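Local coordinates for BH0236 protein (Bacillus halodurans, PDB 5T7A) that probably binds beta-1,3-glucan as a family 56 carbohydrate-binding module, helping in the recognition and hydrolysis of that polysaccharide, at residues A[32-37]-A[100-105]; A[47-52]-A[96-101]; A[60-65]-A[72-77]. All blocks are in the same frame, centred on the assembly; numbering follows the deposited sequence.

Contact 1. Residues A[32-37]-A[100-105]; sequences HPDYTA and FTYEKL. With EDO (1,2-ethanediol), chain C.
At one end of the beta-sandwich, the type I turn from His32 to Tyr35, which links strands 28-32 and 35-40, packs against the end of strand 95-103, where Asp34 meets Tyr102 and Lys104. The Tyr102 hydroxyl donates to Asp34 OD2 (OH to OD2 2.6 Å), using the anti lone pair of that oxygen; the carboxylate stands 81° from the phenol ring. In one of its two conformers, Lys104 crosses the acid at about a right angle and bends at its last two torsions to bring NZ to 2.8 Å from Asp34 OD1, a salt bridge on the syn side. A 1,2-ethanediol, probably from the crystallisation liquor, donates through O1 to Asp34 OD2 and accepts there from Lys104 NZ. The backbone N of Asp34 donates to His32 ND1 (3.0 Å), tying the turn to the imidazole. Closer to the core, the edge of Tyr35 is directed at the face of Tyr102 in an offset edge-to-face pair, centroids 5.6 Å apart and planes at 68°. Deeper still, Ala37 CB rests against Phe100 CE2 at 3.6 Å. The phenol on OD2, and in this conformer the lysine on OD1, would favour an ionised Asp34 and probably restrain its rotation.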
loop_
_atom_site.group_PDB
_atom_site.type_symbol
_atom_site.label_atom_id
_atom_site.label_comp_id
_atom_site.label_asym_id
_atom_site.label_seq_id
_atom_site.Cartn_x
_atom_site.Cartn_y
_atom_site.Cartn_z
ATOM N N HIS A 32 -0.263 -2.588 12.644
ATOM C CA HIS A 32 -1.525 -2.416 13.363
ATOM C C HIS A 32 -2.017 -3.828 13.619
ATOM O O HIS A 32 -1.724 -4.748 12.842
ATOM C CB HIS A 32 -2.580 -1.667 12.551
ATOM C CG HIS A 32 -3.899 -1.530 13.243
ATOM N ND1 HIS A 32 -4.907 -2.463 13.135
ATOM C CD2 HIS A 32 -4.375 -0.565 14.049
ATOM C CE1 HIS A 32 -5.943 -2.088 13.858
ATOM N NE2 HIS A 32 -5.631 -0.946 14.446
ATOM N N PRO A 33 -2.779 -4.087 14.702
ATOM C CA PRO A 33 -3.210 -5.472 14.855
ATOM C C PRO A 33 -3.843 -6.171 13.628
ATOM O O PRO A 33 -3.684 -7.381 13.450
ATOM C CB PRO A 33 -4.215 -5.371 16.025
ATOM C CG PRO A 33 -3.606 -4.350 16.824
ATOM C CD PRO A 33 -3.173 -3.315 15.871
ATOM N N ASP A 34 -4.515 -5.431 12.753
ATOM C CA ASP A 34 -5.039 -5.970 11.524
ATOM C C ASP A 34 -4.100 -6.148 10.374
ATOM O O ASP A 34 -4.469 -6.809 9.438
ATOM C CB ASP A 34 -6.170 -5.060 11.032
ATOM C CG ASP A 34 -7.420 -5.132 11.874
ATOM O OD1 ASP A 34 -7.523 -6.005 12.732
ATOM O OD2 ASP A 34 -8.359 -4.338 11.616
ATOM N N TYR A 35 -2.874 -5.626 10.393
ATOM C CA TYR A 35 -2.007 -5.663 9.185
ATOM C C TYR A 35 -0.567 -5.214 9.453
ATOM O O TYR A 35 -0.281 -4.343 10.312
ATOM C CB TYR A 35 -2.578 -4.753 8.078
ATOM C CG TYR A 35 -2.703 -3.302 8.425
ATOM C CD1 TYR A 35 -1.661 -2.437 8.326
ATOM C CD2 TYR A 35 -3.914 -2.791 8.914
ATOM C CE1 TYR A 35 -1.752 -1.079 8.679
ATOM C CE2 TYR A 35 -4.017 -1.459 9.302
ATOM C CZ TYR A 35 -2.920 -0.629 9.203
ATOM O OH TYR A 35 -2.980 0.704 9.564
ATOM N N THR A 36 0.315 -5.693 8.576
ATOM C CA THR A 36 1.602 -5.048 8.311
ATOM C C THR A 36 1.465 -4.464 6.911
ATOM O O THR A 36 0.885 -5.159 6.004
ATOM C CB THR A 36 2.757 -6.029 8.268
ATOM O OG1 THR A 36 2.768 -6.760 9.504
ATOM C CG2 THR A 36 4.061 -5.298 8.125
ATOM N N ALA A 37 1.882 -3.208 6.731
ATOM C CA ALA A 37 1.752 -2.611 5.408
ATOM C C ALA A 37 2.907 -1.682 5.156
ATOM O O ALA A 37 3.511 -1.176 6.091
ATOM C CB ALA A 37 0.446 -1.836 5.256
ATOM N N PHE A 100 -5.127 2.536 2.833
ATOM C CA PHE A 100 -5.807 1.330 2.429
ATOM C C PHE A 100 -7.243 1.288 2.865
ATOM O O PHE A 100 -7.583 1.789 3.946
ATOM C CB PHE A 100 -5.101 0.085 3.011
ATOM C CG PHE A 100 -3.621 0.038 2.683
ATOM C CD1 PHE A 100 -3.168 -0.541 1.528
ATOM C CD2 PHE A 100 -2.694 0.603 3.570
ATOM C CE1 PHE A 100 -1.786 -0.588 1.245
ATOM C CE2 PHE A 100 -1.379 0.567 3.284
ATOM C CZ PHE A 100 -0.893 -0.010 2.126
ATOM N N THR A 101 -8.038 0.559 2.082
ATOM C CA THR A 101 -9.359 0.152 2.539
ATOM C C THR A 101 -9.330 -1.376 2.440
ATOM O O THR A 101 -9.156 -1.902 1.341
ATOM C CB THR A 101 -10.483 0.800 1.699
ATOM O OG1 THR A 101 -10.474 2.222 1.873
ATOM C CG2 THR A 101 -11.837 0.248 2.121
ATOM N N TYR A 102 -9.536 -2.045 3.575
ATOM C CA TYR A 102 -9.447 -3.480 3.640
ATOM C C TYR A 102 -10.670 -4.096 4.244
ATOM O O TYR A 102 -11.270 -3.585 5.151
ATOM C CB TYR A 102 -8.234 -3.929 4.455
ATOM C CG TYR A 102 -8.171 -3.486 5.850
ATOM C CD1 TYR A 102 -7.693 -2.239 6.210
ATOM C CD2 TYR A 102 -8.525 -4.387 6.892
ATOM C CE1 TYR A 102 -7.626 -1.880 7.560
ATOM C CE2 TYR A 102 -8.448 -4.031 8.209
ATOM C CZ TYR A 102 -7.975 -2.783 8.568
ATOM O OH TYR A 102 -7.899 -2.405 9.876
ATOM N N GLU A 103 -11.037 -5.235 3.697
ATOM C CA GLU A 103 -12.183 -5.974 4.225
ATOM C C GLU A 103 -11.662 -6.874 5.383
ATOM O O GLU A 103 -10.523 -7.409 5.352
ATOM C CB GLU A 103 -12.742 -6.808 3.120
ATOM C CG GLU A 103 -14.051 -7.515 3.448
ATOM C CD GLU A 103 -13.873 -8.887 4.032
ATOM O OE1 GLU A 103 -12.764 -9.474 4.039
ATOM O OE2 GLU A 103 -14.919 -9.415 4.519
ATOM N N LYS A 104 -12.486 -7.073 6.392
ATOM C CA LYS A 104 -12.142 -8.017 7.464
ATOM C C LYS A 104 -13.436 -8.568 8.043
ATOM O O LYS A 104 -14.130 -7.870 8.736
ATOM C CB LYS A 104 -11.332 -7.333 8.582
ATOM C CG LYS A 104 -10.938 -8.271 9.746
ATOM C CD LYS A 104 -9.992 -7.666 10.780
ATOM C CE LYS A 104 -10.758 -6.721 11.707
ATOM N NZ LYS A 104 -10.238 -6.676 13.086
ATOM N N LEU A 105 -13.744 -9.817 7.741
ATOM C CA LEU A 105 -14.901 -10.512 8.406
ATOM C C LEU A 105 -16.249 -9.796 8.125
ATOM O O LEU A 105 -17.152 -9.821 8.962
ATOM C CB LEU A 105 -14.659 -10.669 9.913
ATOM C CG LEU A 105 -13.422 -11.506 10.210
ATOM C CD1 LEU A 105 -13.132 -11.482 11.707
ATOM C CD2 LEU A 105 -13.466 -12.910 9.655
HETATM C C1 EDO C . -11.203 -3.021 12.678
HETATM O O1 EDO C . -10.043 -3.635 13.358
HETATM C C2 EDO C . -11.795 -2.046 13.653
HETATM O O2 EDO C . -12.431 -2.750 14.681
#

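Contact 2. Residues A[47-52]-A[96-101]; sequences VTIFFA and LEYSFT. With EDO (1,2-ethanediol), chain E.
Ile49 sends its two branches to different partners on strand 95-103. With CG1 anti to the carbonyl carbon and CD1 extended beyond it, the long branch reaches tip to tip toward Leu96, CD1 lying 4.1 Å from Leu96 CD2. CG2, the short branch, comes to the rim of the Phe100 ring near its plane, 3.5 Å from Phe100 CZ, and also 3.9 Å from Tyr98 CD2. Tyr98 and Ile49 lie alongside one another, pointing in opposite senses, and CD1 of the isoleucine touches the tyrosine CB. Val47 CG2 adds a looser contact with Leu96 CD2, at 4.3 Å. These residues belong to two strands of a beta-sandwich that face each other across the core: the axes of segments 47-52 and 96-101 approach to 9.4 Å, inclined at 31°, and no hydrogen bond joins them. At the other end of the contact Phe51, its CG swung anti to the backbone N (chi1 -174°), lays CD1 over one face of Phe100, offset toward the rim and 3.5 Å from Phe100 CG. The two rings are inclined at 46° with centroids 4.8 Å apart, and their side chains are opposed. Tyr35 stacks on Phe51, while Val62 touches Phe100 and Leu64 touches Ile49 from strand 60-66. Glu97 points away from this apolar layer, and its OE2 accepts from an ethanediol.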
loop_
_atom_site.group_PDB
_atom_site.type_symbol
_atom_site.label_atom_id
_atom_site.label_comp_id
_atom_site.label_asym_id
_atom_site.label_seq_id
_atom_site.Cartn_x
_atom_site.Cartn_y
_atom_site.Cartn_z
ATOM N N VAL A 47 8.623 0.460 -6.931
ATOM C CA VAL A 47 8.510 -0.011 -5.534
ATOM C C VAL A 47 7.242 -0.766 -5.490
ATOM O O VAL A 47 6.328 -0.586 -6.352
ATOM C CB VAL A 47 8.484 1.117 -4.464
ATOM C CG1 VAL A 47 9.673 2.079 -4.650
ATOM C CG2 VAL A 47 7.202 1.922 -4.511
ATOM N N THR A 48 7.087 -1.611 -4.448
ATOM C CA THR A 48 5.831 -2.327 -4.245
ATOM C C THR A 48 5.192 -1.887 -2.950
ATOM O O THR A 48 5.796 -1.978 -1.900
ATOM C CB THR A 48 6.022 -3.842 -4.241
ATOM O OG1 THR A 48 6.454 -4.243 -5.566
ATOM C CG2 THR A 48 4.703 -4.550 -3.895
ATOM N N ILE A 49 3.961 -1.406 -3.036
ATOM C CA ILE A 49 3.139 -1.203 -1.810
ATOM C C ILE A 49 2.570 -2.540 -1.444
ATOM O O ILE A 49 1.938 -3.226 -2.292
ATOM C CB ILE A 49 1.970 -0.232 -2.028
ATOM C CG1 ILE A 49 2.486 1.147 -2.505
ATOM C CG2 ILE A 49 1.196 -0.024 -0.727
ATOM C CD1 ILE A 49 1.402 2.084 -2.976
ATOM N N PHE A 50 2.744 -2.934 -0.173
ATOM C CA PHE A 50 2.224 -4.223 0.261
ATOM C C PHE A 50 1.320 -4.027 1.456
ATOM O O PHE A 50 1.477 -3.119 2.246
ATOM C CB PHE A 50 3.297 -5.224 0.599
ATOM C CG PHE A 50 4.025 -4.961 1.902
ATOM C CD1 PHE A 50 5.078 -4.047 1.940
ATOM C CD2 PHE A 50 3.648 -5.586 3.082
ATOM C CE1 PHE A 50 5.775 -3.826 3.122
ATOM C CE2 PHE A 50 4.315 -5.350 4.296
ATOM C CZ PHE A 50 5.390 -4.483 4.320
ATOM N N PHE A 51 0.408 -4.965 1.597
ATOM C CA PHE A 51 -0.566 -5.009 2.725
ATOM C C PHE A 51 -0.783 -6.477 3.097
ATOM O O PHE A 51 -1.221 -7.290 2.274
ATOM C CB PHE A 51 -1.871 -4.346 2.287
ATOM C CG PHE A 51 -2.901 -4.194 3.409
ATOM C CD1 PHE A 51 -2.931 -3.032 4.163
ATOM C CD2 PHE A 51 -3.777 -5.232 3.719
ATOM C CE1 PHE A 51 -3.832 -2.862 5.207
ATOM C CE2 PHE A 51 -4.657 -5.068 4.729
ATOM C CZ PHE A 51 -4.684 -3.927 5.482
ATOM N N ALA A 52 -0.375 -6.846 4.298
ATOM C CA ALA A 52 -0.357 -8.245 4.747
ATOM C C ALA A 52 -1.256 -8.340 5.977
ATOM O O ALA A 52 -0.828 -8.129 7.127
ATOM C CB ALA A 52 1.086 -8.667 5.070
ATOM N N LEU A 96 5.519 9.497 -2.024
ATOM C CA LEU A 96 4.345 8.637 -2.246
ATOM C C LEU A 96 3.577 8.584 -0.932
ATOM O O LEU A 96 4.093 8.204 0.107
ATOM C CB LEU A 96 4.818 7.243 -2.683
ATOM C CG LEU A 96 3.725 6.160 -2.700
ATOM C CD1 LEU A 96 2.779 6.404 -3.846
ATOM C CD2 LEU A 96 4.436 4.829 -2.894
ATOM N N GLU A 97 2.304 8.974 -1.001
ATOM C CA GLU A 97 1.407 8.851 0.146
ATOM C C GLU A 97 0.388 7.780 -0.201
ATOM O O GLU A 97 -0.093 7.721 -1.323
ATOM C CB GLU A 97 0.764 10.183 0.517
ATOM C CG GLU A 97 1.767 11.095 1.284
ATOM C CD GLU A 97 1.154 12.423 1.556
ATOM O OE1 GLU A 97 1.049 13.192 0.573
ATOM O OE2 GLU A 97 0.801 12.677 2.735
ATOM N N TYR A 98 0.004 6.955 0.777
ATOM C CA TYR A 98 -0.800 5.789 0.484
ATOM C C TYR A 98 -1.597 5.404 1.705
ATOM O O TYR A 98 -1.174 5.584 2.844
ATOM C CB TYR A 98 0.043 4.611 0.014
ATOM C CG TYR A 98 1.111 4.153 0.970
ATOM C CD1 TYR A 98 2.338 4.821 1.048
ATOM C CD2 TYR A 98 0.955 3.023 1.757
ATOM C CE1 TYR A 98 3.318 4.423 1.905
ATOM C CE2 TYR A 98 1.909 2.614 2.608
ATOM C CZ TYR A 98 3.092 3.273 2.706
ATOM O OH TYR A 98 4.053 2.832 3.584
ATOM N N SER A 99 -2.833 4.968 1.438
ATOM C CA SER A 99 -3.735 4.473 2.495
ATOM C C SER A 99 -4.465 3.282 1.953
ATOM O O SER A 99 -4.379 3.009 0.739
ATOM C CB SER A 99 -4.708 5.523 2.909
ATOM O OG SER A 99 -5.442 5.997 1.781
ATOM N N PHE A 100 -5.127 2.536 2.833
ATOM C CA PHE A 100 -5.807 1.330 2.429
ATOM C C PHE A 100 -7.243 1.288 2.865
ATOM O O PHE A 100 -7.583 1.789 3.946
ATOM C CB PHE A 100 -5.101 0.085 3.011
ATOM C CG PHE A 100 -3.621 0.038 2.683
ATOM C CD1 PHE A 100 -3.168 -0.541 1.528
ATOM C CD2 PHE A 100 -2.694 0.603 3.570
ATOM C CE1 PHE A 100 -1.786 -0.588 1.245
ATOM C CE2 PHE A 100 -1.379 0.567 3.284
ATOM C CZ PHE A 100 -0.893 -0.010 2.126
ATOM N N THR A 101 -8.038 0.559 2.082
ATOM C CA THR A 101 -9.359 0.152 2.539
ATOM C C THR A 101 -9.330 -1.376 2.440
ATOM O O THR A 101 -9.156 -1.902 1.341
ATOM C CB THR A 101 -10.483 0.800 1.699
ATOM O OG1 THR A 101 -10.474 2.222 1.873
ATOM C CG2 THR A 101 -11.837 0.248 2.121
HETATM C C1 EDO E . -2.721 12.763 1.318
HETATM O O1 EDO E . -3.294 13.836 0.591
HETATM C C2 EDO E . -2.979 13.060 2.760
HETATM O O2 EDO E . -1.779 13.447 3.421
#

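Contact 3. Residues A[60-65]-A[72-77]; sequences VDVHLK and LNYRMT. With EDO (1,2-ethanediol), chain E.
Asp61 and Arg75 form a salt bridge at a non-hydrogen-bonded pair of this antiparallel hairpin: Arg75 NE donates to Asp61 OD1 at 2.7 Å, on the syn side. Bends at chi2 and chi3 fold the arginine back so that its guanidinium lies nearly coplanar with the carboxylate, 15° apart, and a water joins Asp61 OD2 to Arg75 NH2. On the same face, His63 ND1 donates to Asn73 OD1 (2.8 Å); the amide oxygen lies near the ring plane, but the imidazole and amide planes are turned 68° apart. His63 NE2 is hydrogen-bonded to Thr101 on the neighbouring strand, and Asn73 OD1 is also bonded to Gln71. The backbone ladder pairs Val62 with Tyr74 and Leu64 with Leu72 by two hydrogen bonds each, and Met76 N reaches Val60 O at 3.0 Å. The opposite face is mainly apolar. Leu64 divides its methyls, CD1 meeting Leu72 CD1 at 4.0 Å and CD2 the edge of the Tyr74 ring, 3.9 Å from CE2. Val62 CG1 lies 3.8 Å from Met76 CG, while the sulphur SD approaches Val60 CG1 at 3.6 Å; Met76 and Val60 also touch Phe51 across the core. The hairpin is thus two-sided: bonds from both imidazole nitrogens probably fix the rotation of His63 on the polar face, while on the other Val62 and Leu64, beside Val60 and Met76, are buried and Leu72 and Tyr74 lie toward the margin.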
loop_
_atom_site.group_PDB
_atom_site.type_symbol
_atom_site.label_atom_id
_atom_site.label_comp_id
_atom_site.label_asym_id
_atom_site.label_seq_id
_atom_site.Cartn_x
_atom_site.Cartn_y
_atom_site.Cartn_z
ATOM N N VAL A 60 -8.607 -5.816 -0.876
ATOM C CA VAL A 60 -7.941 -4.598 -0.301
ATOM C C VAL A 60 -7.735 -3.630 -1.459
ATOM O O VAL A 60 -7.244 -4.016 -2.501
ATOM C CB VAL A 60 -6.563 -4.961 0.288
ATOM C CG1 VAL A 60 -5.947 -3.738 0.868
ATOM C CG2 VAL A 60 -6.712 -6.025 1.352
ATOM N N ASP A 61 -8.170 -2.382 -1.259
ATOM C CA ASP A 61 -7.886 -1.261 -2.154
ATOM C C ASP A 61 -6.777 -0.385 -1.573
ATOM O O ASP A 61 -6.664 -0.242 -0.350
ATOM C CB ASP A 61 -9.081 -0.392 -2.341
ATOM C CG ASP A 61 -10.243 -1.111 -3.030
ATOM O OD1 ASP A 61 -10.008 -2.073 -3.754
ATOM O OD2 ASP A 61 -11.410 -0.701 -2.802
ATOM N N VAL A 62 -5.954 0.172 -2.468
ATOM C CA VAL A 62 -5.005 1.174 -2.095
ATOM C C VAL A 62 -5.351 2.502 -2.711
ATOM O O VAL A 62 -5.845 2.550 -3.859
ATOM C CB VAL A 62 -3.558 0.735 -2.441
ATOM C CG1 VAL A 62 -3.335 0.549 -3.940
ATOM C CG2 VAL A 62 -2.550 1.686 -1.851
ATOM N N HIS A 63 -5.146 3.554 -1.946
ATOM C CA HIS A 63 -5.400 4.982 -2.343
ATOM C C HIS A 63 -4.024 5.623 -2.334
ATOM O O HIS A 63 -3.283 5.455 -1.359
ATOM C CB HIS A 63 -6.292 5.658 -1.319
ATOM C CG HIS A 63 -7.465 4.824 -0.918
ATOM N ND1 HIS A 63 -8.472 4.468 -1.808
ATOM C CD2 HIS A 63 -7.744 4.177 0.224
ATOM C CE1 HIS A 63 -9.325 3.661 -1.208
ATOM N NE2 HIS A 63 -8.921 3.477 0.030
ATOM N N LEU A 64 -3.604 6.265 -3.450
ATOM C CA LEU A 64 -2.243 6.819 -3.474
ATOM C C LEU A 64 -2.187 8.155 -4.150
ATOM O O LEU A 64 -3.032 8.483 -4.999
ATOM C CB LEU A 64 -1.247 5.814 -4.018
ATOM C CG LEU A 64 -1.409 5.336 -5.460
ATOM C CD1 LEU A 64 -0.738 6.355 -6.359
ATOM C CD2 LEU A 64 -0.817 3.924 -5.640
ATOM N N LYS A 65 -1.184 8.916 -3.748
ATOM C CA LYS A 65 -0.851 10.167 -4.443
ATOM C C LYS A 65 0.628 10.308 -4.475
ATOM O O LYS A 65 1.330 9.937 -3.538
ATOM C CB LYS A 65 -1.336 11.345 -3.616
ATOM C CG LYS A 65 -2.792 11.479 -3.377
ATOM C CD LYS A 65 -2.996 12.480 -2.229
ATOM C CE LYS A 65 -4.459 12.671 -2.020
ATOM N NZ LYS A 65 -4.775 13.939 -1.306
ATOM N N LEU A 72 -5.320 8.383 -6.694
ATOM C CA LEU A 72 -5.572 7.262 -7.563
ATOM C C LEU A 72 -5.943 6.088 -6.670
ATOM O O LEU A 72 -5.354 5.941 -5.615
ATOM C CB LEU A 72 -4.303 6.962 -8.308
ATOM C CG LEU A 72 -3.788 8.117 -9.155
ATOM C CD1 LEU A 72 -2.394 7.798 -9.704
ATOM C CD2 LEU A 72 -4.750 8.351 -10.273
ATOM N N ASN A 73 -6.963 5.345 -7.044
ATOM C CA ASN A 73 -7.478 4.222 -6.297
ATOM C C ASN A 73 -7.382 2.920 -7.098
ATOM O O ASN A 73 -7.848 2.851 -8.260
ATOM C CB ASN A 73 -8.907 4.477 -5.874
ATOM C CG ASN A 73 -9.041 5.836 -5.218
ATOM O OD1 ASN A 73 -8.518 6.062 -4.123
ATOM N ND2 ASN A 73 -9.646 6.781 -5.928
ATOM N N TYR A 74 -6.862 1.852 -6.472
ATOM C CA TYR A 74 -6.643 0.611 -7.176
ATOM C C TYR A 74 -7.010 -0.557 -6.277
ATOM O O TYR A 74 -6.755 -0.531 -5.064
ATOM C CB TYR A 74 -5.207 0.407 -7.605
ATOM C CG TYR A 74 -4.605 1.481 -8.459
ATOM C CD1 TYR A 74 -4.845 1.518 -9.835
ATOM C CD2 TYR A 74 -3.865 2.514 -7.919
ATOM C CE1 TYR A 74 -4.311 2.523 -10.620
ATOM C CE2 TYR A 74 -3.275 3.483 -8.693
ATOM C CZ TYR A 74 -3.481 3.492 -10.073
ATOM O OH TYR A 74 -2.987 4.514 -10.870
ATOM N N ARG A 75 -7.612 -1.583 -6.862
ATOM C CA ARG A 75 -7.725 -2.881 -6.207
ATOM C C ARG A 75 -6.363 -3.505 -6.243
ATOM O O ARG A 75 -5.784 -3.680 -7.340
ATOM C CB ARG A 75 -8.824 -3.737 -6.894
ATOM C CG ARG A 75 -8.943 -5.153 -6.361
ATOM C CD ARG A 75 -9.436 -5.203 -4.938
ATOM N NE ARG A 75 -10.724 -4.548 -4.702
ATOM C CZ ARG A 75 -11.907 -5.080 -5.026
ATOM N NH1 ARG A 75 -11.985 -6.273 -5.531
ATOM N NH2 ARG A 75 -13.000 -4.415 -4.803
ATOM N N MET A 76 -5.832 -3.880 -5.088
ATOM C CA MET A 76 -4.561 -4.533 -4.991
ATOM C C MET A 76 -4.686 -5.951 -5.529
ATOM O O MET A 76 -5.805 -6.524 -5.620
ATOM C CB MET A 76 -4.050 -4.473 -3.534
ATOM C CG MET A 76 -3.945 -3.045 -3.019
ATOM S SD MET A 76 -3.161 -3.015 -1.346
ATOM C CE MET A 76 -1.444 -3.061 -1.746
ATOM N N THR A 77 -3.542 -6.520 -5.850
ATOM C CA THR A 77 -3.430 -7.903 -6.301
ATOM C C THR A 77 -3.087 -8.822 -5.175
ATOM O O THR A 77 -2.120 -8.595 -4.470
ATOM C CB THR A 77 -2.398 -8.023 -7.386
ATOM O OG1 THR A 77 -2.780 -7.141 -8.470
ATOM C CG2 THR A 77 -2.379 -9.493 -7.906
HETATM C C1 EDO E . -2.721 12.763 1.318
HETATM O O1 EDO E . -3.294 13.836 0.591
HETATM C C2 EDO E . -2.979 13.060 2.760
HETATM O O2 EDO E . -1.779 13.447 3.421
HETATM O O HOH W 1 -13.553 -1.950 -3.493
#

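Overall arrangement
After strand 28-32, segment 32-37 carries the turn and the start of strand 35-40; contact 1 closes a long loop by bringing it to 100-105. Contact 2 starts at 47-52 and ends at 96-101, sharing Phe100 and Thr101, the first residues of segment 100-105, so both finish on strand 95-103. Contact 3 closes the short hairpin 60-66/72-79 and is nested inside both loops. Strands 35-40 and 46-53 are sheet neighbours, and Phe51 also meets Tyr35 and Tyr102, joining contacts 1 and 2. Strand 60-66 pairs with 95-103, where Thr101 is hydrogen-bonded to Asp61 through its backbone and to His63 through its side chain, linking contact 3 to the others.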